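Local coordinates for protein Abbfa_003403 (Acinetobacter baumannii, PDB 4ZXH) that is a four-domain nonribosomal peptide synthetase that probably activates an amino acid, condenses it with a carrier-bound partner and releases the product through its thioesterase domain, at residues A[68-71]-A[72-75]; A[517-520]-A[521-525]; A[802-805]-A[806-810]; A[1106-1110]-A[1111-1115]; A[1304-1307]-A[1308-1311]. One frame throughout, in Å; residues are numbered along the deposited sequence.

Contact 1 of 5, residues A[68-71]-A[72-75]; sequences YPLL and RVSM
Leu-70 and Val-73 form the buried side of this turn, where a single 3-10 turn leads from helix 56-67 into strand 73-78. Leu-70 CD1 reaches Val-73 CG2 at 4.3 Å, and both side chains also pack against Phe-180 of helix 179-187. The CG2 branch of Val-73 lies anti to its carbonyl carbon, which brings it over Leu-70 O. The Leu-71 side chain lies about 4 Å from a bound phospholipid, placing the turn beside that pocket. Two backbone bonds close the turn: Arg-72 N to Pro-69 O is 2.9 Å and fairly straight at 159°, whereas Val-73 N to Leu-70 O, 3.1 Å, is weak because it is bent.

The partly exposed side is made by Pro-69 and Arg-72. Bent at chi3 (-52°), the arginine folds back so that Pro-69 CA sits over one face of its guanidinium, toward the rim, with Arg-72 CZ 3.7 Å from Pro-69 CA. Arg-72 NH1 bonds to Met-65 O and Arg-72 NE to Trp-87 O, so one arginine links the end of helix 56-67 to strand 81-87. Separately, its positive charge at the carbonyl end of that helix would probably be favoured by the helix dipole.

Contact 2 of 5, residues A[517-520]-A[521-525]; sequences AGIA and EYLRA
Ile-519 and Leu-523, one helical turn apart, lie side by side and point the same way, with Ile-519 CG2 4.2 Å from Leu-523 CD1. The leucine's CG is anti to its carbonyl carbon (chi1 -68°), which carries the branch back over Ile-519 O. Beneath the side chains runs a series of i to i+4 bonds. Glu-521 N gives to Ala-517 O at 2.9 Å, Tyr-522 N to Gly-518 O at 3.0 Å and Leu-523 N to Ile-519 O at 3.1 Å. Of these four, Arg-524 N to Ala-520 O is the straightest, at 169°.

On a more exposed side of the helix, Arg-524 grips Glu-521 side-on. Arg-524 NE meets Glu-521 OE1 at 3.1 Å, and Arg-524 NH2 meets Glu-521 OE2 at 2.9 Å, almost within the guanidinium plane. Both oxygens are approached on their syn sides, but from out of the carboxylate plane, NE more so than NH2. The grip depends on bends in both chains, at chi2 of Glu-521 (57°) and at chi3 of Arg-524.

Further out, Leu-599 of strand 598-600 touches both Leu-523 and Tyr-522; from helix 543-553, Ile-551 touches Leu-523 and Ala-553 touches Ala-520. The result is an amphipathic alpha-helix, its apolar side laid on a strand and a neighbouring helix and its outer side carrying an i to i+3 salt bridge, within the adenylation domain.

Contact 3 of 5, residues A[802-805]-A[806-810]; sequences RLVP and PGVMG
Pro-805 and Val-808 bracket a type II beta turn that shares Gly-807 with a G1 beta bulge, at the entry to strand 809-816. Two consecutive prolines lead in: Pro-805 opens the turn and Pro-806 takes its second position, where a proline's fixed phi suits the geometry. Gly-807 takes the third with a positive phi of 84°, a value that favours glycine. Gly-807 and Val-808 then both face Leu-855 of strand 846-855, and this doubling of two residues against one makes the bulge. The bond that closes the turn, Val-808 N to Pro-805 O, is weak, 3.4 Å long and bent to 135°.

Apolar contacts accompany the turn. Val-808 points back at the incoming chain and divides its methyls between two neighbours. With CG1 anti to its backbone N (chi1 178°), Val-808 CG1 approaches Val-804 CB at 4.1 Å, leaving CG2 for the proline ring. Val-804, just before the turn, is buried and packs on Val-796 of strand 792-797 and on Leu-855 of strand 846-855, the two neighbours of strand 809-816 in the antiparallel sheet.

Two side chains from earlier in the chain, Tyr-462 and Asn-433 (on helix 428-447), hold carbonyls of this loop: Tyr-462 OH bonds to Val-804 O, and Asn-433 ND2 to Pro-806 O. Within the turn itself, the Val-808 side chain crosses that of Pro-805 at a slant, with Val-808 CG2 3.8 Å from Pro-805 CD and 4.0 Å from Pro-805 CG.

Contact 4 of 5, residues A[1106-1110]-A[1111-1115]; sequences AAEVA and IEEMA
Ala-1110 occupies the N-cap position of helix 1111-1125 in the thioesterase domain, a member of the alpha/beta-hydrolase clan, and Ile-1111, the first helical residue, turns its side chain away from the incoming loop. It packs on Phe-1138 of helix 1138-1152 and on Tyr-1253. Glu-1112 follows with its chain bent at chi2, which leaves Glu-1112 OE1 4.1 Å from Ala-1110 CB. At Glu-1113 the backbone N makes a weak bond to Ala-1110 O, 2.9 Å long but bent to 125°. Glu-1113 CB lies 3.6 Å from Glu-1108 OE1, although its own carboxylate leads outward.

Met-1114 N meets Ala-1110 O at 2.9 Å in a nearly linear arrangement (179°), the donor lying close to the line of the C=O bond. Its side chain leaves with CG anti to the backbone N (chi1 -161°) and bends at chi3, so that Met-1114 CE comes back beside the loop, 3.6 Å from Glu-1108 O and 4.0 Å from Glu-1108 CB. Ile-1142 of that same helix 1138-1152 and Asn-1246 of helix 1233-1251 touch Met-1114.

Ala-1110 O therefore accepts one strong bond and one weak one. Acidic groups at a helix start would be favoured by its dipole; Glu-1108 OE1 and Glu-1113 OE1 are 5.5 Å apart, a separation uncertain because Glu-1113 is poorly ordered, and any repulsion is probably weak.

Contact 5 of 5, residues A[1304-1307]-A[1308-1311]; sequences ENVV and AVAQ
Val-1306 O accepts the amide of Ala-1310 at 3.0 Å, with an N-H...O angle of 166° and the donor tilted a little from the carbonyl plane. One residue on, Gln-1311 N bonds to Val-1307 O at the same 3.0 Å and is equally straight. These two bonds establish i to i+4 bonding from Val-1306 and Val-1307 onward in helix 1303-1316.

Several side-chain carbons lie beside these carbonyls. Val-1309 CB is 3.2 Å from Val-1306 O, and Val-1309 CG2 is 3.6 Å from Asn-1305 O. The valine pair meets where Val-1306 CG2 comes 4.1 Å from Val-1309 CB, the two side chains crossing at an angle. Val-1306 has its other methyl, CG1, between the backbone N and the carbonyl carbon (chi1 82°), which leaves CG2, anti to the N, as the methyl that meets Val-1309. Beside the next carbonyl, Val-1307 O, lie both Ala-1310 CB and Gln-1311 CG, the latter at 3.6 Å; the glutamine is on the exposed side.

Beyond the turn, Leu-1083 and Glu-1082 of helix 1081-1086 touch Val-1306, and His-1086 touches both Val-1307 and Ala-1310. Asn-1305 ND2 bonds to Ser-1299 O, tying the helix to the preceding loop, which follows strand 1288-1293. The chemistry is thus divided: aliphatic side chains of this helix face helix 1081-1086 in the thioesterase domain, main-chain amides serve Val-1306 O and Val-1307 O, and the polar end of Asn-1305 is spent on the loop.

Overall arrangement
From the N terminus the five contacts follow one another in series, none enclosing or crossing another, and each joins directly consecutive residues and so closes no long loop. Contact 1 turns helix 56-67 into strand 73-78 of the condensation domain. Contacts 2 and 3 share the adenylation region, yet their centres are about 52 Å apart: one lies within an outlying helix, the other leads into a strand of an antiparallel sheet. Contacts 4 and 5 belong to the thioesterase domain, a loop-to-helix entry and the C-terminal helix, their nearest atoms about 20 Å apart. Contact 2 lies across the chain's centre from contacts 1, 4 and 5, and contact 3 from contacts 4 and 5, reflecting the extended multidomain architecture.

Contact 1 of 5, residues A[68-71]-A[72-75]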
loop_
_atom_site.group_PDB
_atom_site.type_symbol
_atom_site.label_atom_id
_atom_site.label_comp_id
_atom_site.label_asym_id
_atom_site.label_seq_id
_atom_site.Cartn_x
_atom_site.Cartn_y
_atom_site.Cartn_z
ATOM N N TYR A 68 34.737 24.405 -15.052
ATOM C CA TYR A 68 33.363 24.339 -14.552
ATOM C C TYR A 68 33.313 23.682 -13.169
ATOM O O TYR A 68 33.226 22.457 -13.051
ATOM C CB TYR A 68 32.463 23.585 -15.548
ATOM C CG TYR A 68 32.540 24.155 -16.949
ATOM C CD1 TYR A 68 32.474 25.538 -17.167
ATOM C CD2 TYR A 68 32.710 23.322 -18.054
ATOM C CE1 TYR A 68 32.555 26.072 -18.449
ATOM C CE2 TYR A 68 32.801 23.846 -19.346
ATOM C CZ TYR A 68 32.725 25.221 -19.540
ATOM O OH TYR A 68 32.815 25.737 -20.824
ATOM N N PRO A 69 33.379 24.508 -12.111
ATOM C CA PRO A 69 33.419 24.034 -10.721
ATOM C C PRO A 69 32.268 23.093 -10.358
ATOM O O PRO A 69 32.436 22.256 -9.479
ATOM C CB PRO A 69 33.336 25.325 -9.916
ATOM C CG PRO A 69 33.948 26.355 -10.820
ATOM C CD PRO A 69 33.504 25.975 -12.197
ATOM N N LEU A 70 31.130 23.216 -11.033
ATOM C CA LEU A 70 29.994 22.335 -10.789
ATOM C C LEU A 70 30.410 20.879 -10.876
ATOM O O LEU A 70 29.984 20.060 -10.073
ATOM C CB LEU A 70 28.866 22.615 -11.785
ATOM C CG LEU A 70 27.545 21.862 -11.595
ATOM C CD1 LEU A 70 26.940 22.145 -10.246
ATOM C CD2 LEU A 70 26.571 22.302 -12.640
ATOM N N LEU A 71 31.274 20.575 -11.836
ATOM C CA LEU A 71 31.730 19.217 -12.069
ATOM C C LEU A 71 32.569 18.638 -10.927
ATOM O O LEU A 71 32.887 17.454 -10.941
ATOM C CB LEU A 71 32.523 19.163 -13.375
ATOM C CG LEU A 71 31.694 19.309 -14.659
ATOM C CD1 LEU A 71 32.553 19.207 -15.892
ATOM C CD2 LEU A 71 30.603 18.248 -14.711
ATOM N N ARG A 72 32.925 19.465 -9.947
ATOM C CA ARG A 72 33.719 19.026 -8.801
ATOM C C ARG A 72 32.896 19.074 -7.495
ATOM O O ARG A 72 33.438 19.212 -6.398
ATOM C CB ARG A 72 34.996 19.882 -8.681
ATOM C CG ARG A 72 35.869 19.894 -9.961
ATOM C CD ARG A 72 37.213 20.653 -9.851
ATOM N NE ARG A 72 37.103 22.029 -9.348
ATOM C CZ ARG A 72 36.984 23.110 -10.113
ATOM N NH1 ARG A 72 36.965 22.999 -11.433
ATOM N NH2 ARG A 72 36.896 24.311 -9.558
ATOM N N VAL A 73 31.579 18.940 -7.621
ATOM C CA VAL A 73 30.662 19.042 -6.484
ATOM C C VAL A 73 30.295 17.683 -5.855
ATOM O O VAL A 73 30.189 16.679 -6.551
ATOM C CB VAL A 73 29.374 19.782 -6.931
ATOM C CG1 VAL A 73 28.185 19.468 -6.039
ATOM C CG2 VAL A 73 29.622 21.274 -6.996
ATOM N N SER A 74 30.135 17.664 -4.533
ATOM C CA SER A 74 29.482 16.562 -3.822
ATOM C C SER A 74 28.391 17.166 -2.930
ATOM O O SER A 74 28.397 18.378 -2.692
ATOM C CB SER A 74 30.489 15.735 -3.004
ATOM O OG SER A 74 30.811 16.312 -1.745
ATOM N N MET A 75 27.445 16.349 -2.459
ATOM C CA MET A 75 26.293 16.867 -1.708
ATOM C C MET A 75 26.067 16.101 -0.411
ATOM O O MET A 75 25.132 15.318 -0.292
ATOM C CB MET A 75 25.015 16.827 -2.567
ATOM C CG MET A 75 25.084 17.671 -3.844
ATOM S SD MET A 75 23.659 17.495 -4.946
ATOM C CE MET A 75 24.299 18.206 -6.439
#

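Contact 2 of 5, residues A[517-520]-A[521-525]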
loop_
_atom_site.group_PDB
_atom_site.type_symbol
_atom_site.label_atom_id
_atom_site.label_comp_id
_atom_site.label_asym_id
_atom_site.label_seq_id
_atom_site.Cartn_x
_atom_site.Cartn_y
_atom_site.Cartn_z
ATOM N N ALA A 517 -40.026 -43.152 -13.308
ATOM C CA ALA A 517 -41.321 -43.531 -13.825
ATOM C C ALA A 517 -42.400 -43.430 -12.748
ATOM O O ALA A 517 -43.472 -42.864 -12.976
ATOM C CB ALA A 517 -41.252 -44.931 -14.387
ATOM N N GLY A 518 -42.102 -43.967 -11.570
ATOM C CA GLY A 518 -43.059 -44.001 -10.477
ATOM C C GLY A 518 -43.378 -42.631 -9.910
ATOM O O GLY A 518 -44.501 -42.382 -9.460
ATOM N N ILE A 519 -42.394 -41.738 -9.931
ATOM C CA ILE A 519 -42.600 -40.386 -9.435
ATOM C C ILE A 519 -43.334 -39.561 -10.487
ATOM O O ILE A 519 -44.171 -38.711 -10.167
ATOM C CB ILE A 519 -41.269 -39.731 -9.055
ATOM C CG1 ILE A 519 -40.652 -40.471 -7.865
ATOM C CG2 ILE A 519 -41.450 -38.257 -8.695
ATOM C CD1 ILE A 519 -39.353 -39.863 -7.409
ATOM N N ALA A 520 -43.052 -39.833 -11.751
ATOM C CA ALA A 520 -43.757 -39.137 -12.816
ATOM C C ALA A 520 -45.234 -39.506 -12.764
ATOM O O ALA A 520 -46.112 -38.646 -12.836
ATOM C CB ALA A 520 -43.158 -39.475 -14.165
ATOM N N GLU A 521 -45.502 -40.796 -12.605
ATOM C CA GLU A 521 -46.873 -41.280 -12.594
ATOM C C GLU A 521 -47.614 -40.845 -11.332
ATOM O O GLU A 521 -48.788 -40.506 -11.396
ATOM C CB GLU A 521 -46.902 -42.802 -12.742
ATOM C CG GLU A 521 -48.298 -43.419 -12.746
ATOM C CD GLU A 521 -49.231 -42.871 -13.831
ATOM O OE1 GLU A 521 -48.751 -42.264 -14.820
ATOM O OE2 GLU A 521 -50.461 -43.061 -13.689
ATOM N N TYR A 522 -46.936 -40.832 -10.193
ATOM C CA TYR A 522 -47.550 -40.318 -8.976
ATOM C C TYR A 522 -48.036 -38.877 -9.179
ATOM O O TYR A 522 -49.162 -38.524 -8.798
ATOM C CB TYR A 522 -46.558 -40.387 -7.828
ATOM C CG TYR A 522 -47.144 -40.178 -6.443
ATOM C CD1 TYR A 522 -48.150 -40.998 -5.967
ATOM C CD2 TYR A 522 -46.636 -39.201 -5.582
ATOM C CE1 TYR A 522 -48.669 -40.840 -4.697
ATOM C CE2 TYR A 522 -47.156 -39.033 -4.299
ATOM C CZ TYR A 522 -48.173 -39.863 -3.869
ATOM O OH TYR A 522 -48.710 -39.725 -2.609
ATOM N N LEU A 523 -47.193 -38.051 -9.805
ATOM C CA LEU A 523 -47.527 -36.651 -10.019
ATOM C C LEU A 523 -48.679 -36.495 -11.031
ATOM O O LEU A 523 -49.626 -35.742 -10.799
ATOM C CB LEU A 523 -46.286 -35.881 -10.481
ATOM C CG LEU A 523 -45.141 -35.709 -9.473
ATOM C CD1 LEU A 523 -43.869 -35.156 -10.135
ATOM C CD2 LEU A 523 -45.573 -34.801 -8.336
ATOM N N ARG A 524 -48.605 -37.204 -12.151
ATOM C CA ARG A 524 -49.663 -37.139 -13.139
ATOM C C ARG A 524 -50.990 -37.571 -12.511
ATOM O O ARG A 524 -52.041 -36.939 -12.709
ATOM C CB ARG A 524 -49.332 -38.026 -14.342
ATOM C CG ARG A 524 -50.267 -37.814 -15.542
ATOM C CD ARG A 524 -50.295 -39.024 -16.429
ATOM N NE ARG A 524 -50.824 -40.163 -15.691
ATOM C CZ ARG A 524 -52.111 -40.502 -15.681
ATOM N NH1 ARG A 524 -52.987 -39.798 -16.392
ATOM N NH2 ARG A 524 -52.520 -41.547 -14.977
ATOM N N ALA A 525 -50.925 -38.646 -11.733
ATOM C CA ALA A 525 -52.125 -39.267 -11.189
ATOM C C ALA A 525 -52.779 -38.378 -10.136
ATOM O O ALA A 525 -53.924 -38.606 -9.756
ATOM C CB ALA A 525 -51.797 -40.630 -10.603
#

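Contact 3 of 5, residues A[802-805]-A[806-810]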
loop_
_atom_site.group_PDB
_atom_site.type_symbol
_atom_site.label_atom_id
_atom_site.label_comp_id
_atom_site.label_asym_id
_atom_site.label_seq_id
_atom_site.Cartn_x
_atom_site.Cartn_y
_atom_site.Cartn_z
ATOM N N ARG A 802 -21.482 0.887 -24.665
ATOM C CA ARG A 802 -20.515 0.744 -25.749
ATOM C C ARG A 802 -19.393 -0.212 -25.331
ATOM O O ARG A 802 -19.094 -0.339 -24.146
ATOM C CB ARG A 802 -19.921 2.095 -26.124
ATOM C CG ARG A 802 -20.893 3.070 -26.754
ATOM C CD ARG A 802 -20.229 4.436 -26.932
ATOM N NE ARG A 802 -19.719 4.931 -25.655
ATOM C CZ ARG A 802 -19.243 6.154 -25.452
ATOM N NH1 ARG A 802 -19.208 7.036 -26.442
ATOM N NH2 ARG A 802 -18.808 6.495 -24.248
ATOM N N LEU A 803 -18.772 -0.875 -26.300
ATOM C CA LEU A 803 -17.655 -1.778 -26.033
ATOM C C LEU A 803 -16.406 -1.030 -25.554
ATOM O O LEU A 803 -15.842 -0.207 -26.286
ATOM C CB LEU A 803 -17.326 -2.577 -27.288
ATOM C CG LEU A 803 -18.405 -3.529 -27.787
ATOM C CD1 LEU A 803 -18.135 -3.894 -29.227
ATOM C CD2 LEU A 803 -18.448 -4.769 -26.921
ATOM N N VAL A 804 -15.959 -1.331 -24.335
ATOM C CA VAL A 804 -14.852 -0.583 -23.732
ATOM C C VAL A 804 -13.517 -0.853 -24.437
ATOM O O VAL A 804 -13.346 -1.886 -25.085
ATOM C CB VAL A 804 -14.709 -0.908 -22.231
ATOM C CG1 VAL A 804 -15.982 -0.549 -21.498
ATOM C CG2 VAL A 804 -14.349 -2.366 -22.025
ATOM N N PRO A 805 -12.570 0.091 -24.333
ATOM C CA PRO A 805 -11.235 -0.195 -24.871
ATOM C C PRO A 805 -10.543 -1.226 -23.992
ATOM O O PRO A 805 -10.951 -1.394 -22.846
ATOM C CB PRO A 805 -10.513 1.159 -24.800
ATOM C CG PRO A 805 -11.568 2.173 -24.457
ATOM C CD PRO A 805 -12.664 1.447 -23.765
ATOM N N PRO A 806 -9.513 -1.912 -24.510
ATOM C CA PRO A 806 -8.793 -2.832 -23.619
ATOM C C PRO A 806 -8.186 -2.095 -22.419
ATOM O O PRO A 806 -7.905 -0.897 -22.520
ATOM C CB PRO A 806 -7.709 -3.420 -24.520
ATOM C CG PRO A 806 -8.229 -3.229 -25.928
ATOM C CD PRO A 806 -9.004 -1.950 -25.893
ATOM N N GLY A 807 -8.025 -2.795 -21.294
ATOM C CA GLY A 807 -7.427 -2.221 -20.097
ATOM C C GLY A 807 -8.401 -1.439 -19.232
ATOM O O GLY A 807 -8.026 -0.927 -18.177
ATOM N N VAL A 808 -9.655 -1.363 -19.675
ATOM C CA VAL A 808 -10.664 -0.510 -19.055
ATOM C C VAL A 808 -11.725 -1.350 -18.312
ATOM O O VAL A 808 -11.951 -2.517 -18.644
ATOM C CB VAL A 808 -11.324 0.385 -20.140
ATOM C CG1 VAL A 808 -12.426 1.281 -19.572
ATOM C CG2 VAL A 808 -10.271 1.216 -20.848
ATOM N N MET A 809 -12.372 -0.776 -17.301
ATOM C CA MET A 809 -13.393 -1.529 -16.578
ATOM C C MET A 809 -14.814 -1.160 -16.983
ATOM O O MET A 809 -15.098 -0.022 -17.385
ATOM C CB MET A 809 -13.204 -1.357 -15.074
ATOM C CG MET A 809 -11.826 -1.808 -14.639
ATOM S SD MET A 809 -11.823 -2.654 -13.061
ATOM C CE MET A 809 -13.141 -3.817 -13.323
ATOM N N GLY A 810 -15.705 -2.142 -16.896
ATOM C CA GLY A 810 -17.076 -1.956 -17.328
ATOM C C GLY A 810 -17.986 -3.033 -16.793
ATOM O O GLY A 810 -17.582 -3.807 -15.933
#

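Contact 4 of 5, residues A[1106-1110]-A[1111-1115]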
loop_
_atom_site.group_PDB
_atom_site.type_symbol
_atom_site.label_atom_id
_atom_site.label_comp_id
_atom_site.label_asym_id
_atom_site.label_seq_id
_atom_site.Cartn_x
_atom_site.Cartn_y
_atom_site.Cartn_z
ATOM N N ALA A 1106 26.429 -0.353 35.843
ATOM C CA ALA A 1106 27.097 0.931 35.628
ATOM C C ALA A 1106 26.559 2.040 36.534
ATOM O O ALA A 1106 27.169 3.109 36.631
ATOM C CB ALA A 1106 26.980 1.354 34.164
ATOM N N ALA A 1107 25.421 1.793 37.181
ATOM C CA ALA A 1107 24.875 2.759 38.125
ATOM C C ALA A 1107 25.835 2.925 39.280
ATOM O O ALA A 1107 26.273 1.938 39.896
ATOM C CB ALA A 1107 23.518 2.324 38.633
ATOM N N GLU A 1108 26.179 4.177 39.556
ATOM C CA GLU A 1108 26.952 4.512 40.736
ATOM C C GLU A 1108 26.163 4.249 42.032
ATOM O O GLU A 1108 24.933 4.394 42.066
ATOM C CB GLU A 1108 27.395 5.971 40.652
ATOM C CG GLU A 1108 28.434 6.223 39.559
ATOM C CD GLU A 1108 29.720 5.414 39.764
ATOM O OE1 GLU A 1108 30.046 5.068 40.929
ATOM O OE2 GLU A 1108 30.400 5.122 38.754
ATOM N N VAL A 1109 26.868 3.868 43.096
ATOM C CA VAL A 1109 26.227 3.617 44.388
ATOM C C VAL A 1109 26.665 4.589 45.487
ATOM O O VAL A 1109 26.244 4.483 46.640
ATOM C CB VAL A 1109 26.504 2.185 44.872
ATOM C CG1 VAL A 1109 25.763 1.177 43.994
ATOM C CG2 VAL A 1109 27.996 1.919 44.908
ATOM N N ALA A 1110 27.520 5.532 45.135
ATOM C CA ALA A 1110 27.918 6.557 46.081
ATOM C C ALA A 1110 27.672 7.915 45.455
ATOM O O ALA A 1110 28.172 8.190 44.366
ATOM C CB ALA A 1110 29.371 6.397 46.464
ATOM N N ILE A 1111 26.899 8.760 46.131
ATOM C CA ILE A 1111 26.578 10.078 45.588
ATOM C C ILE A 1111 27.841 10.866 45.263
ATOM O O ILE A 1111 27.899 11.564 44.244
ATOM C CB ILE A 1111 25.682 10.884 46.547
ATOM C CG1 ILE A 1111 24.221 10.556 46.265
ATOM C CG2 ILE A 1111 25.838 12.343 46.337
ATOM C CD1 ILE A 1111 23.266 11.603 46.709
ATOM N N GLU A 1112 28.865 10.719 46.094
ATOM C CA GLU A 1112 30.123 11.424 45.866
ATOM C C GLU A 1112 30.723 11.021 44.502
ATOM O O GLU A 1112 31.207 11.877 43.750
ATOM C CB GLU A 1112 31.110 11.166 47.024
ATOM C CG GLU A 1112 30.668 11.741 48.419
ATOM C CD GLU A 1112 29.860 10.756 49.321
ATOM O OE1 GLU A 1112 29.347 9.726 48.818
ATOM O OE2 GLU A 1112 29.734 11.019 50.548
ATOM N N GLU A 1113 30.639 9.739 44.155
ATOM C CA GLU A 1113 31.221 9.259 42.900
ATOM C C GLU A 1113 30.354 9.636 41.710
ATOM O O GLU A 1113 30.848 10.030 40.655
ATOM C CB GLU A 1113 31.431 7.742 42.939
ATOM C CG GLU A 1113 32.509 7.286 43.899
ATOM C CD GLU A 1113 33.830 8.003 43.672
ATOM O OE1 GLU A 1113 34.175 8.266 42.498
ATOM O OE2 GLU A 1113 34.527 8.301 44.667
ATOM N N MET A 1114 29.051 9.490 41.895
ATOM C CA MET A 1114 28.039 9.932 40.936
ATOM C C MET A 1114 28.322 11.369 40.497
ATOM O O MET A 1114 28.327 11.687 39.311
ATOM C CB MET A 1114 26.652 9.820 41.584
ATOM C CG MET A 1114 25.474 9.793 40.678
ATOM S SD MET A 1114 23.950 9.450 41.613
ATOM C CE MET A 1114 24.385 7.904 42.410
ATOM N N ALA A 1115 28.585 12.225 41.480
ATOM C CA ALA A 1115 28.771 13.649 41.250
ATOM C C ALA A 1115 30.022 13.965 40.416
ATOM O O ALA A 1115 29.943 14.720 39.440
ATOM C CB ALA A 1115 28.823 14.379 42.583
#

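Contact 5 of 5, residues A[1304-1307]-A[1308-1311]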
loop_
_atom_site.group_PDB
_atom_site.type_symbol
_atom_site.label_atom_id
_atom_site.label_comp_id
_atom_site.label_asym_id
_atom_site.label_seq_id
_atom_site.Cartn_x
_atom_site.Cartn_y
_atom_site.Cartn_z
ATOM N N GLU A 1304 -0.691 20.066 35.372
ATOM C CA GLU A 1304 -1.518 21.034 36.104
ATOM C C GLU A 1304 -0.687 21.842 37.109
ATOM O O GLU A 1304 -0.803 23.063 37.187
ATOM C CB GLU A 1304 -2.668 20.321 36.809
ATOM C CG GLU A 1304 -3.501 21.218 37.721
ATOM C CD GLU A 1304 -4.794 20.559 38.240
ATOM O OE1 GLU A 1304 -4.974 19.333 38.045
ATOM O OE2 GLU A 1304 -5.633 21.282 38.837
ATOM N N ASN A 1305 0.197 21.175 37.845
ATOM C CA ASN A 1305 0.912 21.859 38.910
ATOM C C ASN A 1305 2.293 22.352 38.521
ATOM O O ASN A 1305 2.859 23.222 39.184
ATOM C CB ASN A 1305 1.040 20.958 40.138
ATOM C CG ASN A 1305 -0.277 20.347 40.556
ATOM O OD1 ASN A 1305 -1.217 21.048 40.963
ATOM N ND2 ASN A 1305 -0.351 19.028 40.478
ATOM N N VAL A 1306 2.850 21.822 37.450
ATOM C CA VAL A 1306 4.250 22.107 37.200
ATOM C C VAL A 1306 4.436 23.455 36.493
ATOM O O VAL A 1306 5.524 24.021 36.499
ATOM C CB VAL A 1306 4.916 20.964 36.398
ATOM C CG1 VAL A 1306 4.628 21.094 34.905
ATOM C CG2 VAL A 1306 6.408 20.939 36.685
ATOM N N VAL A 1307 3.377 23.995 35.912
ATOM C CA VAL A 1307 3.483 25.323 35.317
ATOM C C VAL A 1307 3.886 26.363 36.354
ATOM O O VAL A 1307 4.762 27.186 36.098
ATOM C CB VAL A 1307 2.165 25.778 34.657
ATOM C CG1 VAL A 1307 2.381 27.112 33.942
ATOM C CG2 VAL A 1307 1.651 24.706 33.695
ATOM N N ALA A 1308 3.246 26.327 37.519
ATOM C CA ALA A 1308 3.550 27.273 38.586
ATOM C C ALA A 1308 4.985 27.069 39.074
ATOM O O ALA A 1308 5.641 28.002 39.537
ATOM C CB ALA A 1308 2.561 27.130 39.724
ATOM N N VAL A 1309 5.488 25.852 38.934
ATOM C CA VAL A 1309 6.877 25.568 39.294
ATOM C C VAL A 1309 7.841 26.255 38.334
ATOM O O VAL A 1309 8.782 26.917 38.764
ATOM C CB VAL A 1309 7.154 24.059 39.298
ATOM C CG1 VAL A 1309 8.619 23.799 39.539
ATOM C CG2 VAL A 1309 6.283 23.380 40.338
ATOM N N ALA A 1310 7.597 26.095 37.036
ATOM C CA ALA A 1310 8.405 26.748 36.007
ATOM C C ALA A 1310 8.433 28.245 36.211
ATOM O O ALA A 1310 9.505 28.864 36.166
ATOM C CB ALA A 1310 7.879 26.425 34.600
ATOM N N GLN A 1311 7.254 28.826 36.435
ATOM C CA GLN A 1311 7.155 30.268 36.648
ATOM C C GLN A 1311 7.985 30.689 37.848
ATOM O O GLN A 1311 8.634 31.723 37.812
ATOM C CB GLN A 1311 5.705 30.685 36.836
ATOM C CG GLN A 1311 4.890 30.730 35.556
ATOM C CD GLN A 1311 5.159 31.976 34.753
ATOM O OE1 GLN A 1311 5.827 31.930 33.729
ATOM N NE2 GLN A 1311 4.649 33.106 35.224
#